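Side-chain contacts in phospholipase C-beta (PLC-beta) (PDB 3QR0), which is a calcium-containing, multidomain member of the phospholipase C-beta family, combining PH, EF-hand, TIM-barrel (X and Y halves) and C2 domains: residues A[153-158]-A[220-225]; A[253-258]-A[269-274]; A[446-451]-A[455-460]; A[527-532]-A[561-566]. One frame throughout, in Å; residues are numbered along the deposited sequence.

How the interactions relate
The four contacts show how one multidomain chain uses aromatic and heteroaromatic rings to join neighbouring elements. Interactions 1 and 2 lie in the EF-hand region, with centres about 27 Å apart and nearest atoms about 15 Å apart. Interactions 3 and 4 belong to the X and Y parts of the TIM barrel. Their centres are about 19 Å apart, and they touch where L456 CD1 packs 3.8 Å from K566 O. Interactions 1 and 4, about 55 Å apart between centres, lie on opposite sides of the chain's centre. The calcium ion is bound by N339, E368, D370 and E417; interaction 3 lies in the connection from helix 422-436 to strand 466-469, and that strand pairs in parallel with strand 412-418, which carries E417.

Interaction 1: residues A[153-158]-A[220-225]; sequences GEWEKL and KFYLAL
The indole of W155 offers one face to the edge of the Y222 ring, an edge-to-face pair in which the tyrosine edge is directed at the indole face. The six-membered ring of W155 and the ring of Y222 have centroids 5.1 Å apart and planes at 81°, close to an ideal T. Y222 CD1 stands over the centre of the indole, and Y222 CB lies over the same face, on the pyrrole side, 3.7 Å from W155 NE1. F221 approaches differently: its CD2 meets the rim of the indole near the indole plane, 3.7 Å from W155 CZ2. Two consecutive residues of one helix thus receive a single side chain of the other, one over a face and one at an edge. W155 is carried across the gap because its CG is anti to the backbone N (chi1 -162°), and Y222 reaches back with the same choice. The polar ends are satisfied nearby: W155 NE1 bonds to F218 O, while Y222 OH bonds to Q151 and R228. F218 also stacks with W155, and F221 continues onto A194 and L195 of helix 185-198. All three touching side chains are buried, although the closest CA atoms, those of W155 and Y222, remain 8.5 Å apart. Such aromatic packing between helices 151-165 and 215-225 is in keeping with the helical EF-hand-like module of this family.

Interaction 2: residues A[253-258]-A[269-274]; sequences FLNDMQ and PLYTDA
In the EF-hand-like region, the end of helix 247-257 is tied to the extended lead-in of helix 273-288, and an asparagine amide makes the tie. N255 addresses the backbone of Y271 at two points. Its OD1 accepts from Y271 N at 3.0 Å, on a lone pair in the carbonyl plane, with a bent N-H...O angle of 145°. Its ND2 gives the straighter bond, 169°, to Y271 O at 3.1 Å, with the acceptor almost in the amide plane. L270 CD2 rests over one face of this amide, 3.6 Å from N255 CG. Alongside, L254 CD1 sits over the centre of the Y271 ring, a CH-pi contact of 3.8 Å to the centroid, while N255 OD1 lies at the ring's edge. The far end of Y271 bonds through OH to E310. Because the acceptor and donor of N255 each have a matching backbone partner, the pair of bonds fixes which way round the amide is turned.

Interaction 3: residues A[446-451]-A[455-460]; sequences DGHPLK and PLPTPY
From CB outward, the side chain of H448 runs along the ring of P457, the two side chains pointing in opposite senses. H448 CB and then H448 CG each lie 3.9 Å from P457 CG. With CG beside the backbone N (chi1 -64°), the imidazole is brought against the 455-457 backbone. There H448 ND1 donates to P455 O at 2.9 Å; the N-H...O angle is 159°, and the acceptor lies nearly in the imidazole plane, although the donor is tilted from the carbonyl plane. H448 CE1 comes 3.8 Å from P457 CA, which stands over one ring face toward the rim and makes a CH-pi contact, and NE2 ends 4.1 Å from the same P457 CA. Y520 flanks the contact, its OH bonding to H448 O and its side chain touching P457. The contact closes the 446-460 loop of the X domain on itself. Since a backbone carbonyl can only accept, the geometry implies that ND1 carries a proton.

Interaction 4: residues A[527-532]-A[561-566]; sequences TTFEQA and VDYNKK
The first turn of helix 529-535 comes up beside residues 561-563 of helix 557-563, with the CA atoms of F529 and Y563 6.7 Å apart. Helix 529-535 lies between strands 522-523 and 540-545 in sequence, and helix 557-563 between strands 540-545 and 569-572, in the Y half of the TIM barrel. F529 and Y563 cross at about a right angle. F529 CD2 lies 3.6 Å from Y563 CB, and F529 CE2 follows at 3.9 Å from Y563 CG. The rings form an offset edge-to-face pair, with the edge of F529 turned toward the face of Y563, centroids 5.8 Å apart and planes at 61°. Y563 is delivered to this spot with its CG anti to the backbone N (chi1 168°). One helical turn beyond F529, the methyl of A532 meets the CD1-CE1 edge of the tyrosine, near the ring plane, with A532 CB 3.8 Å from both CD1 and CE1 of Y563. T528 caps the start of the helix, its OG1 accepting from Q531 N at 3.0 Å. F526 and F560 extend the aromatic group around F529. On the other helix, D562 and K565 form a salt bridge, and D562 has a second partner in R635. Across the contact itself everything is apolar: carbon meets carbon, and the contact between these segments rests on nonpolar packing and the offset edge-to-face pair, not on directional polar bonds.

Interaction 1: residues A[153-158]-A[220-225]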
loop_
_atom_site.group_PDB
_atom_site.type_symbol
_atom_site.label_atom_id
_atom_site.label_comp_id
_atom_site.label_asym_id
_atom_site.label_seq_id
_atom_site.Cartn_x
_atom_site.Cartn_y
_atom_site.Cartn_z
ATOM N N GLY A 153 0.157 -17.804 8.741
ATOM C CA GLY A 153 0.108 -17.856 7.282
ATOM C C GLY A 153 1.474 -17.692 6.636
ATOM O O GLY A 153 1.766 -18.336 5.622
ATOM N N GLU A 154 2.313 -16.830 7.208
ATOM C CA GLU A 154 3.677 -16.654 6.708
ATOM C C GLU A 154 4.552 -17.862 7.025
ATOM O O GLU A 154 5.475 -18.177 6.273
ATOM C CB GLU A 154 4.321 -15.382 7.262
ATOM C CG GLU A 154 3.759 -14.093 6.671
ATOM C CD GLU A 154 4.121 -13.881 5.194
ATOM O OE1 GLU A 154 4.963 -14.623 4.638
ATOM O OE2 GLU A 154 3.542 -12.961 4.583
ATOM N N TRP A 155 4.259 -18.525 8.141
ATOM C CA TRP A 155 4.948 -19.751 8.510
ATOM C C TRP A 155 4.571 -20.852 7.518
ATOM O O TRP A 155 5.426 -21.633 7.104
ATOM C CB TRP A 155 4.586 -20.150 9.939
ATOM C CG TRP A 155 5.529 -21.127 10.561
ATOM C CD1 TRP A 155 5.226 -22.374 11.025
ATOM C CD2 TRP A 155 6.926 -20.938 10.797
ATOM N NE1 TRP A 155 6.351 -22.975 11.535
ATOM C CE2 TRP A 155 7.410 -22.116 11.406
ATOM C CE3 TRP A 155 7.819 -19.890 10.546
ATOM C CZ2 TRP A 155 8.746 -22.277 11.773
ATOM C CZ3 TRP A 155 9.149 -20.045 10.917
ATOM C CH2 TRP A 155 9.597 -21.235 11.524
ATOM N N GLU A 156 3.296 -20.894 7.137
ATOM C CA GLU A 156 2.810 -21.837 6.131
ATOM C C GLU A 156 3.416 -21.567 4.741
ATOM O O GLU A 156 3.709 -22.502 4.001
ATOM C CB GLU A 156 1.279 -21.808 6.063
ATOM C CG GLU A 156 0.673 -22.918 5.215
ATOM C CD GLU A 156 -0.834 -22.789 5.058
ATOM O OE1 GLU A 156 -1.333 -21.659 4.867
ATOM O OE2 GLU A 156 -1.520 -23.827 5.104
ATOM N N LYS A 157 3.597 -20.297 4.394
ATOM C CA LYS A 157 4.305 -19.917 3.163
ATOM C C LYS A 157 5.721 -20.502 3.122
ATOM O O LYS A 157 6.134 -21.089 2.114
ATOM C CB LYS A 157 4.367 -18.395 3.031
ATOM C CG LYS A 157 5.190 -17.896 1.855
ATOM C CD LYS A 157 4.861 -16.448 1.520
ATOM C CE LYS A 157 5.838 -15.882 0.497
ATOM N NZ LYS A 157 5.446 -14.513 0.050
ATOM N N LEU A 158 6.451 -20.346 4.222
ATOM C CA LEU A 158 7.773 -20.946 4.366
ATOM C C LEU A 158 7.691 -22.469 4.244
ATOM O O LEU A 158 8.544 -23.092 3.599
ATOM C CB LEU A 158 8.399 -20.557 5.712
ATOM C CG LEU A 158 9.760 -21.159 6.063
ATOM C CD1 LEU A 158 10.801 -20.790 5.011
ATOM C CD2 LEU A 158 10.205 -20.705 7.442
ATOM N N LYS A 220 5.365 -27.137 15.596
ATOM C CA LYS A 220 6.105 -27.573 16.787
ATOM C C LYS A 220 7.587 -27.147 16.688
ATOM O O LYS A 220 8.231 -26.868 17.695
ATOM C CB LYS A 220 5.977 -29.094 16.980
ATOM C CG LYS A 220 6.121 -29.556 18.428
ATOM C CD LYS A 220 5.980 -31.077 18.569
ATOM C CE LYS A 220 6.503 -31.551 19.923
ATOM N NZ LYS A 220 6.431 -33.035 20.093
ATOM N N PHE A 221 8.113 -27.082 15.465
ATOM C CA PHE A 221 9.457 -26.544 15.222
ATOM C C PHE A 221 9.525 -25.054 15.583
ATOM O O PHE A 221 10.477 -24.620 16.226
ATOM C CB PHE A 221 9.878 -26.804 13.768
ATOM C CG PHE A 221 11.081 -26.018 13.312
ATOM C CD1 PHE A 221 12.312 -26.178 13.928
ATOM C CD2 PHE A 221 10.988 -25.153 12.229
ATOM C CE1 PHE A 221 13.425 -25.467 13.489
ATOM C CE2 PHE A 221 12.093 -24.440 11.787
ATOM C CZ PHE A 221 13.313 -24.596 12.418
ATOM N N TYR A 222 8.511 -24.286 15.180
ATOM C CA TYR A 222 8.381 -22.881 15.594
ATOM C C TYR A 222 8.419 -22.759 17.120
ATOM O O TYR A 222 9.146 -21.927 17.659
ATOM C CB TYR A 222 7.076 -22.262 15.060
ATOM C CG TYR A 222 6.878 -20.799 15.424
ATOM C CD1 TYR A 222 7.184 -19.790 14.521
ATOM C CD2 TYR A 222 6.370 -20.429 16.670
ATOM C CE1 TYR A 222 7.004 -18.450 14.850
ATOM C CE2 TYR A 222 6.190 -19.093 17.010
ATOM C CZ TYR A 222 6.509 -18.107 16.094
ATOM O OH TYR A 222 6.339 -16.781 16.416
ATOM N N LEU A 223 7.636 -23.596 17.802
ATOM C CA LEU A 223 7.590 -23.594 19.269
ATOM C C LEU A 223 8.960 -23.900 19.875
ATOM O O LEU A 223 9.350 -23.291 20.870
ATOM C CB LEU A 223 6.560 -24.606 19.787
ATOM C CG LEU A 223 5.094 -24.382 19.409
ATOM C CD1 LEU A 223 4.215 -25.504 19.977
ATOM C CD2 LEU A 223 4.618 -23.026 19.894
ATOM N N ALA A 224 9.679 -24.842 19.266
ATOM C CA ALA A 224 11.028 -25.209 19.702
ATOM C C ALA A 224 12.087 -24.152 19.376
ATOM O O ALA A 224 13.107 -24.074 20.063
ATOM C CB ALA A 224 11.433 -26.544 19.085
ATOM N N LEU A 225 11.861 -23.361 18.327
ATOM C CA LEU A 225 12.862 -22.402 17.858
ATOM C C LEU A 225 12.830 -21.090 18.624
ATOM O O LEU A 225 13.834 -20.683 19.208
ATOM C CB LEU A 225 12.688 -22.114 16.362
ATOM C CG LEU A 225 13.702 -21.128 15.760
ATOM C CD1 LEU A 225 15.128 -21.612 16.004
ATOM C CD2 LEU A 225 13.448 -20.926 14.273
#

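Interaction 2: residues A[253-258]-A[269-274]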
loop_
_atom_site.group_PDB
_atom_site.type_symbol
_atom_site.label_atom_id
_atom_site.label_comp_id
_atom_site.label_asym_id
_atom_site.label_seq_id
_atom_site.Cartn_x
_atom_site.Cartn_y
_atom_site.Cartn_z
ATOM N N PHE A 253 -12.262 -13.315 26.619
ATOM C CA PHE A 253 -11.051 -12.762 26.013
ATOM C C PHE A 253 -11.356 -12.189 24.624
ATOM O O PHE A 253 -11.016 -11.045 24.329
ATOM C CB PHE A 253 -9.961 -13.839 25.935
ATOM C CG PHE A 253 -8.779 -13.468 25.086
ATOM C CD1 PHE A 253 -7.953 -12.413 25.436
ATOM C CD2 PHE A 253 -8.464 -14.207 23.955
ATOM C CE1 PHE A 253 -6.859 -12.085 24.657
ATOM C CE2 PHE A 253 -7.368 -13.885 23.178
ATOM C CZ PHE A 253 -6.563 -12.824 23.529
ATOM N N LEU A 254 -12.015 -12.982 23.783
ATOM C CA LEU A 254 -12.355 -12.546 22.429
ATOM C C LEU A 254 -13.332 -11.369 22.417
ATOM O O LEU A 254 -13.187 -10.452 21.605
ATOM C CB LEU A 254 -12.928 -13.709 21.611
ATOM C CG LEU A 254 -11.967 -14.865 21.307
ATOM C CD1 LEU A 254 -12.699 -16.016 20.611
ATOM C CD2 LEU A 254 -10.817 -14.391 20.474
ATOM N N ASN A 255 -14.319 -11.397 23.313
ATOM C CA ASN A 255 -15.367 -10.376 23.339
ATOM C C ASN A 255 -15.003 -9.103 24.126
ATOM O O ASN A 255 -15.612 -8.059 23.898
ATOM C CB ASN A 255 -16.675 -10.962 23.890
ATOM C CG ASN A 255 -17.325 -11.971 22.943
ATOM O OD1 ASN A 255 -17.072 -11.972 21.736
ATOM N ND2 ASN A 255 -18.178 -12.826 23.493
ATOM N N ASP A 256 -14.040 -9.189 25.047
ATOM C CA ASP A 256 -13.679 -8.048 25.908
ATOM C C ASP A 256 -12.366 -7.404 25.486
ATOM O O ASP A 256 -12.323 -6.205 25.227
ATOM C CB ASP A 256 -13.583 -8.460 27.389
ATOM C CG ASP A 256 -14.924 -8.902 27.975
ATOM O OD1 ASP A 256 -15.970 -8.376 27.539
ATOM O OD2 ASP A 256 -14.930 -9.761 28.888
ATOM N N MET A 257 -11.296 -8.190 25.415
ATOM C CA MET A 257 -9.964 -7.647 25.136
ATOM C C MET A 257 -9.656 -7.509 23.643
ATOM O O MET A 257 -9.058 -6.520 23.222
ATOM C CB MET A 257 -8.885 -8.508 25.794
ATOM C CG MET A 257 -7.484 -7.922 25.651
ATOM S SD MET A 257 -6.211 -8.901 26.448
ATOM C CE MET A 257 -6.670 -8.766 28.174
ATOM N N GLN A 258 -10.047 -8.503 22.850
ATOM C CA GLN A 258 -9.737 -8.514 21.423
ATOM C C GLN A 258 -10.740 -7.724 20.577
ATOM O O GLN A 258 -10.580 -7.631 19.363
ATOM C CB GLN A 258 -9.665 -9.952 20.905
ATOM C CG GLN A 258 -8.650 -10.823 21.633
ATOM C CD GLN A 258 -7.232 -10.322 21.468
ATOM O OE1 GLN A 258 -6.662 -9.739 22.388
ATOM N NE2 GLN A 258 -6.655 -10.546 20.292
ATOM N N PRO A 269 -21.513 -9.793 15.404
ATOM C CA PRO A 269 -21.990 -10.546 16.569
ATOM C C PRO A 269 -20.869 -10.989 17.510
ATOM O O PRO A 269 -19.741 -11.222 17.068
ATOM C CB PRO A 269 -22.682 -11.765 15.947
ATOM C CG PRO A 269 -22.989 -11.368 14.547
ATOM C CD PRO A 269 -21.912 -10.429 14.136
ATOM N N LEU A 270 -21.184 -11.087 18.800
ATOM C CA LEU A 270 -20.235 -11.590 19.788
ATOM C C LEU A 270 -19.985 -13.075 19.556
ATOM O O LEU A 270 -20.864 -13.781 19.067
ATOM C CB LEU A 270 -20.780 -11.398 21.207
ATOM C CG LEU A 270 -20.907 -9.971 21.748
ATOM C CD1 LEU A 270 -21.615 -9.996 23.093
ATOM C CD2 LEU A 270 -19.550 -9.318 21.871
ATOM N N TYR A 271 -18.793 -13.543 19.914
ATOM C CA TYR A 271 -18.517 -14.979 19.952
ATOM C C TYR A 271 -19.395 -15.667 21.004
ATOM O O TYR A 271 -19.623 -15.119 22.088
ATOM C CB TYR A 271 -17.044 -15.253 20.276
ATOM C CG TYR A 271 -16.085 -14.988 19.143
ATOM C CD1 TYR A 271 -15.433 -13.768 19.035
ATOM C CD2 TYR A 271 -15.817 -15.964 18.185
ATOM C CE1 TYR A 271 -14.543 -13.518 18.010
ATOM C CE2 TYR A 271 -14.922 -15.724 17.143
ATOM C CZ TYR A 271 -14.291 -14.497 17.064
ATOM O OH TYR A 271 -13.405 -14.235 16.049
ATOM N N THR A 272 -19.871 -16.865 20.679
ATOM C CA THR A 272 -20.671 -17.673 21.595
ATOM C C THR A 272 -19.833 -18.795 22.213
ATOM O O THR A 272 -18.703 -19.050 21.778
ATOM C CB THR A 272 -21.867 -18.311 20.864
ATOM O OG1 THR A 272 -21.390 -19.245 19.884
ATOM C CG2 THR A 272 -22.731 -17.243 20.181
ATOM N N ASP A 273 -20.404 -19.466 23.214
ATOM C CA ASP A 273 -19.789 -20.644 23.842
ATOM C C ASP A 273 -19.474 -21.714 22.811
ATOM O O ASP A 273 -18.350 -22.208 22.744
ATOM C CB ASP A 273 -20.724 -21.272 24.886
ATOM C CG ASP A 273 -20.833 -20.456 26.159
ATOM O OD1 ASP A 273 -20.287 -19.337 26.204
ATOM O OD2 ASP A 273 -21.477 -20.942 27.123
ATOM N N ALA A 274 -20.484 -22.065 22.019
ATOM C CA ALA A 274 -20.374 -23.147 21.038
ATOM C C ALA A 274 -19.285 -22.875 19.999
ATOM O O ALA A 274 -18.541 -23.780 19.632
ATOM C CB ALA A 274 -21.723 -23.385 20.355
#

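Interaction 3: residues A[446-451]-A[455-460]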
loop_
_atom_site.group_PDB
_atom_site.type_symbol
_atom_site.label_atom_id
_atom_site.label_comp_id
_atom_site.label_asym_id
_atom_site.label_seq_id
_atom_site.Cartn_x
_atom_site.Cartn_y
_atom_site.Cartn_z
ATOM N N ASP A 446 -25.368 11.111 -18.342
ATOM C CA ASP A 446 -26.772 11.394 -18.073
ATOM C C ASP A 446 -27.023 11.695 -16.598
ATOM O O ASP A 446 -26.482 11.023 -15.716
ATOM C CB ASP A 446 -27.668 10.234 -18.514
ATOM C CG ASP A 446 -29.077 10.683 -18.815
ATOM O OD1 ASP A 446 -29.257 11.374 -19.839
ATOM O OD2 ASP A 446 -30.000 10.360 -18.035
ATOM N N GLY A 447 -27.839 12.714 -16.346
ATOM C CA GLY A 447 -28.164 13.146 -14.989
ATOM C C GLY A 447 -27.181 14.149 -14.405
ATOM O O GLY A 447 -27.440 14.721 -13.347
ATOM N N HIS A 448 -26.055 14.368 -15.089
ATOM C CA HIS A 448 -24.991 15.221 -14.562
ATOM C C HIS A 448 -24.473 16.214 -15.604
ATOM O O HIS A 448 -23.306 16.162 -16.002
ATOM C CB HIS A 448 -23.861 14.356 -14.003
ATOM C CG HIS A 448 -24.279 13.527 -12.831
ATOM N ND1 HIS A 448 -24.199 13.984 -11.533
ATOM C CD2 HIS A 448 -24.825 12.289 -12.761
ATOM C CE1 HIS A 448 -24.655 13.054 -10.713
ATOM N NE2 HIS A 448 -25.046 12.017 -11.433
ATOM N N PRO A 449 -25.342 17.140 -16.037
ATOM C CA PRO A 449 -24.896 18.179 -16.949
ATOM C C PRO A 449 -23.989 19.175 -16.230
ATOM O O PRO A 449 -23.997 19.246 -14.995
ATOM C CB PRO A 449 -26.200 18.846 -17.384
ATOM C CG PRO A 449 -27.121 18.646 -16.244
ATOM C CD PRO A 449 -26.746 17.331 -15.624
ATOM N N LEU A 450 -23.213 19.927 -17.006
ATOM C CA LEU A 450 -22.287 20.912 -16.459
ATOM C C LEU A 450 -23.006 22.245 -16.243
ATOM O O LEU A 450 -22.758 23.223 -16.945
ATOM C CB LEU A 450 -21.082 21.085 -17.387
ATOM C CG LEU A 450 -20.286 19.817 -17.708
ATOM C CD1 LEU A 450 -19.210 20.123 -18.755
ATOM C CD2 LEU A 450 -19.663 19.211 -16.452
ATOM N N LYS A 451 -23.905 22.264 -15.263
ATOM C CA LYS A 451 -24.646 23.464 -14.891
ATOM C C LYS A 451 -24.463 23.688 -13.398
ATOM O O LYS A 451 -24.169 22.743 -12.667
ATOM C CB LYS A 451 -26.134 23.298 -15.215
ATOM C CG LYS A 451 -26.447 23.235 -16.707
ATOM C CD LYS A 451 -27.932 23.000 -16.953
ATOM C CE LYS A 451 -28.260 23.028 -18.436
ATOM N NZ LYS A 451 -29.713 22.806 -18.680
ATOM N N PRO A 455 -24.468 18.166 -8.794
ATOM C CA PRO A 455 -23.300 17.527 -8.183
ATOM C C PRO A 455 -22.488 16.678 -9.158
ATOM O O PRO A 455 -23.010 16.213 -10.178
ATOM C CB PRO A 455 -23.901 16.666 -7.069
ATOM C CG PRO A 455 -25.316 16.460 -7.442
ATOM C CD PRO A 455 -25.738 17.642 -8.255
ATOM N N LEU A 456 -21.211 16.492 -8.841
ATOM C CA LEU A 456 -20.344 15.639 -9.640
ATOM C C LEU A 456 -20.892 14.217 -9.632
ATOM O O LEU A 456 -21.533 13.818 -8.658
ATOM C CB LEU A 456 -18.923 15.634 -9.076
ATOM C CG LEU A 456 -18.172 16.959 -9.106
ATOM C CD1 LEU A 456 -17.004 16.951 -8.110
ATOM C CD2 LEU A 456 -17.693 17.263 -10.511
ATOM N N PRO A 457 -20.648 13.448 -10.712
ATOM C CA PRO A 457 -20.985 12.023 -10.707
ATOM C C PRO A 457 -20.244 11.263 -9.609
ATOM O O PRO A 457 -19.338 11.813 -8.981
ATOM C CB PRO A 457 -20.519 11.537 -12.087
ATOM C CG PRO A 457 -20.423 12.751 -12.925
ATOM C CD PRO A 457 -20.057 13.867 -11.996
ATOM N N THR A 458 -20.631 10.012 -9.389
ATOM C CA THR A 458 -20.017 9.173 -8.354
ATOM C C THR A 458 -18.904 8.328 -8.959
ATOM O O THR A 458 -18.889 8.105 -10.169
ATOM C CB THR A 458 -21.047 8.224 -7.714
ATOM O OG1 THR A 458 -21.347 7.155 -8.623
ATOM C CG2 THR A 458 -22.343 8.976 -7.362
ATOM N N PRO A 459 -17.968 7.844 -8.127
ATOM C CA PRO A 459 -16.966 6.941 -8.688
ATOM C C PRO A 459 -17.602 5.731 -9.386
ATOM O O PRO A 459 -17.100 5.275 -10.418
ATOM C CB PRO A 459 -16.150 6.508 -7.461
ATOM C CG PRO A 459 -16.325 7.613 -6.473
ATOM C CD PRO A 459 -17.717 8.138 -6.702
ATOM N N TYR A 460 -18.711 5.244 -8.835
ATOM C CA TYR A 460 -19.437 4.117 -9.411
ATOM C C TYR A 460 -19.948 4.441 -10.825
ATOM O O TYR A 460 -19.869 3.604 -11.726
ATOM C CB TYR A 460 -20.597 3.710 -8.496
ATOM C CG TYR A 460 -21.228 2.389 -8.868
ATOM C CD1 TYR A 460 -20.647 1.184 -8.480
ATOM C CD2 TYR A 460 -22.398 2.342 -9.611
ATOM C CE1 TYR A 460 -21.221 -0.036 -8.826
ATOM C CE2 TYR A 460 -22.983 1.126 -9.957
ATOM C CZ TYR A 460 -22.382 -0.054 -9.561
ATOM O OH TYR A 460 -22.951 -1.258 -9.903
#

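Interaction 4: residues A[527-532]-A[561-566]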
loop_
_atom_site.group_PDB
_atom_site.type_symbol
_atom_site.label_atom_id
_atom_site.label_comp_id
_atom_site.label_asym_id
_atom_site.label_seq_id
_atom_site.Cartn_x
_atom_site.Cartn_y
_atom_site.Cartn_z
ATOM N N THR A 527 -10.159 32.177 -6.575
ATOM C CA THR A 527 -10.275 33.563 -6.124
ATOM C C THR A 527 -10.538 33.570 -4.621
ATOM O O THR A 527 -9.620 33.818 -3.843
ATOM C CB THR A 527 -11.359 34.339 -6.903
ATOM O OG1 THR A 527 -12.607 33.638 -6.842
ATOM C CG2 THR A 527 -10.950 34.495 -8.355
ATOM N N THR A 528 -11.781 33.289 -4.222
ATOM C CA THR A 528 -12.148 33.155 -2.808
ATOM C C THR A 528 -13.139 32.008 -2.619
ATOM O O THR A 528 -13.748 31.536 -3.580
ATOM C CB THR A 528 -12.834 34.431 -2.266
ATOM O OG1 THR A 528 -14.059 34.652 -2.975
ATOM C CG2 THR A 528 -11.934 35.655 -2.400
ATOM N N PHE A 529 -13.318 31.583 -1.371
ATOM C CA PHE A 529 -14.335 30.589 -1.046
ATOM C C PHE A 529 -15.754 31.147 -1.250
ATOM O O PHE A 529 -16.645 30.440 -1.724
ATOM C CB PHE A 529 -14.151 30.079 0.385
ATOM C CG PHE A 529 -12.911 29.240 0.574
ATOM C CD1 PHE A 529 -11.902 29.645 1.436
ATOM C CD2 PHE A 529 -12.752 28.050 -0.120
ATOM C CE1 PHE A 529 -10.762 28.867 1.616
ATOM C CE2 PHE A 529 -11.615 27.270 0.045
ATOM C CZ PHE A 529 -10.616 27.680 0.918
ATOM N N GLU A 530 -15.954 32.414 -0.902
ATOM C CA GLU A 530 -17.236 33.082 -1.123
ATOM C C GLU A 530 -17.622 33.019 -2.607
ATOM O O GLU A 530 -18.763 32.702 -2.944
ATOM C CB GLU A 530 -17.165 34.539 -0.648
ATOM C CG GLU A 530 -18.519 35.229 -0.465
ATOM C CD GLU A 530 -19.159 35.695 -1.771
ATOM O OE1 GLU A 530 -18.449 36.255 -2.638
ATOM O OE2 GLU A 530 -20.389 35.516 -1.922
ATOM N N GLN A 531 -16.663 33.308 -3.486
ATOM C CA GLN A 531 -16.903 33.275 -4.934
ATOM C C GLN A 531 -17.207 31.882 -5.480
ATOM O O GLN A 531 -18.067 31.733 -6.348
ATOM C CB GLN A 531 -15.729 33.891 -5.704
ATOM C CG GLN A 531 -15.891 35.379 -5.935
ATOM C CD GLN A 531 -17.036 35.691 -6.884
ATOM O OE1 GLN A 531 -18.009 36.347 -6.509
ATOM N NE2 GLN A 531 -16.932 35.203 -8.119
ATOM N N ALA A 532 -16.505 30.871 -4.982
ATOM C CA ALA A 532 -16.783 29.486 -5.369
ATOM C C ALA A 532 -18.222 29.088 -5.001
ATOM O O ALA A 532 -18.921 28.451 -5.795
ATOM C CB ALA A 532 -15.784 28.542 -4.717
ATOM N N VAL A 561 -12.843 23.336 4.358
ATOM C CA VAL A 561 -13.573 22.082 4.558
ATOM C C VAL A 561 -14.933 22.103 3.840
ATOM O O VAL A 561 -15.305 21.125 3.196
ATOM C CB VAL A 561 -13.766 21.778 6.061
ATOM C CG1 VAL A 561 -14.699 20.589 6.270
ATOM C CG2 VAL A 561 -12.410 21.526 6.739
ATOM N N ASP A 562 -15.649 23.223 3.933
ATOM C CA ASP A 562 -16.959 23.355 3.287
ATOM C C ASP A 562 -16.860 23.338 1.759
ATOM O O ASP A 562 -17.667 22.699 1.091
ATOM C CB ASP A 562 -17.662 24.639 3.737
ATOM C CG ASP A 562 -18.333 24.511 5.105
ATOM O OD1 ASP A 562 -18.929 25.513 5.544
ATOM O OD2 ASP A 562 -18.274 23.436 5.740
ATOM N N TYR A 563 -15.873 24.043 1.215
ATOM C CA TYR A 563 -15.594 24.021 -0.228
ATOM C C TYR A 563 -15.426 22.587 -0.748
ATOM O O TYR A 563 -15.980 22.218 -1.793
ATOM C CB TYR A 563 -14.341 24.859 -0.535
ATOM C CG TYR A 563 -13.799 24.681 -1.935
ATOM C CD1 TYR A 563 -14.190 25.525 -2.972
ATOM C CD2 TYR A 563 -12.897 23.662 -2.223
ATOM C CE1 TYR A 563 -13.692 25.355 -4.264
ATOM C CE2 TYR A 563 -12.398 23.485 -3.506
ATOM C CZ TYR A 563 -12.794 24.333 -4.520
ATOM O OH TYR A 563 -12.291 24.137 -5.785
ATOM N N ASN A 564 -14.682 21.777 -0.001
ATOM C CA ASN A 564 -14.391 20.395 -0.393
ATOM C C ASN A 564 -15.557 19.407 -0.222
ATOM O O ASN A 564 -15.409 18.219 -0.506
ATOM C CB ASN A 564 -13.154 19.885 0.361
ATOM C CG ASN A 564 -11.856 20.449 -0.197
ATOM O OD1 ASN A 564 -11.720 20.644 -1.406
ATOM N ND2 ASN A 564 -10.893 20.711 0.681
ATOM N N LYS A 565 -16.708 19.882 0.242
ATOM C CA LYS A 565 -17.894 19.038 0.301
ATOM C C LYS A 565 -18.562 18.907 -1.066
ATOM O O LYS A 565 -19.213 17.903 -1.339
ATOM C CB LYS A 565 -18.884 19.561 1.345
ATOM C CG LYS A 565 -18.326 19.470 2.752
ATOM C CD LYS A 565 -19.260 20.023 3.801
ATOM C CE LYS A 565 -18.618 19.942 5.191
ATOM N NZ LYS A 565 -19.272 20.871 6.138
ATOM N N LYS A 566 -18.380 19.913 -1.915
ATOM C CA LYS A 566 -18.993 19.942 -3.238
ATOM C C LYS A 566 -17.978 19.965 -4.377
ATOM O O LYS A 566 -18.244 19.415 -5.444
ATOM C CB LYS A 566 -19.921 21.149 -3.345
ATOM C CG LYS A 566 -21.113 21.071 -2.415
ATOM C CD LYS A 566 -21.998 22.308 -2.532
ATOM C CE LYS A 566 -23.361 22.073 -1.903
ATOM N NZ LYS A 566 -24.268 23.239 -2.094
#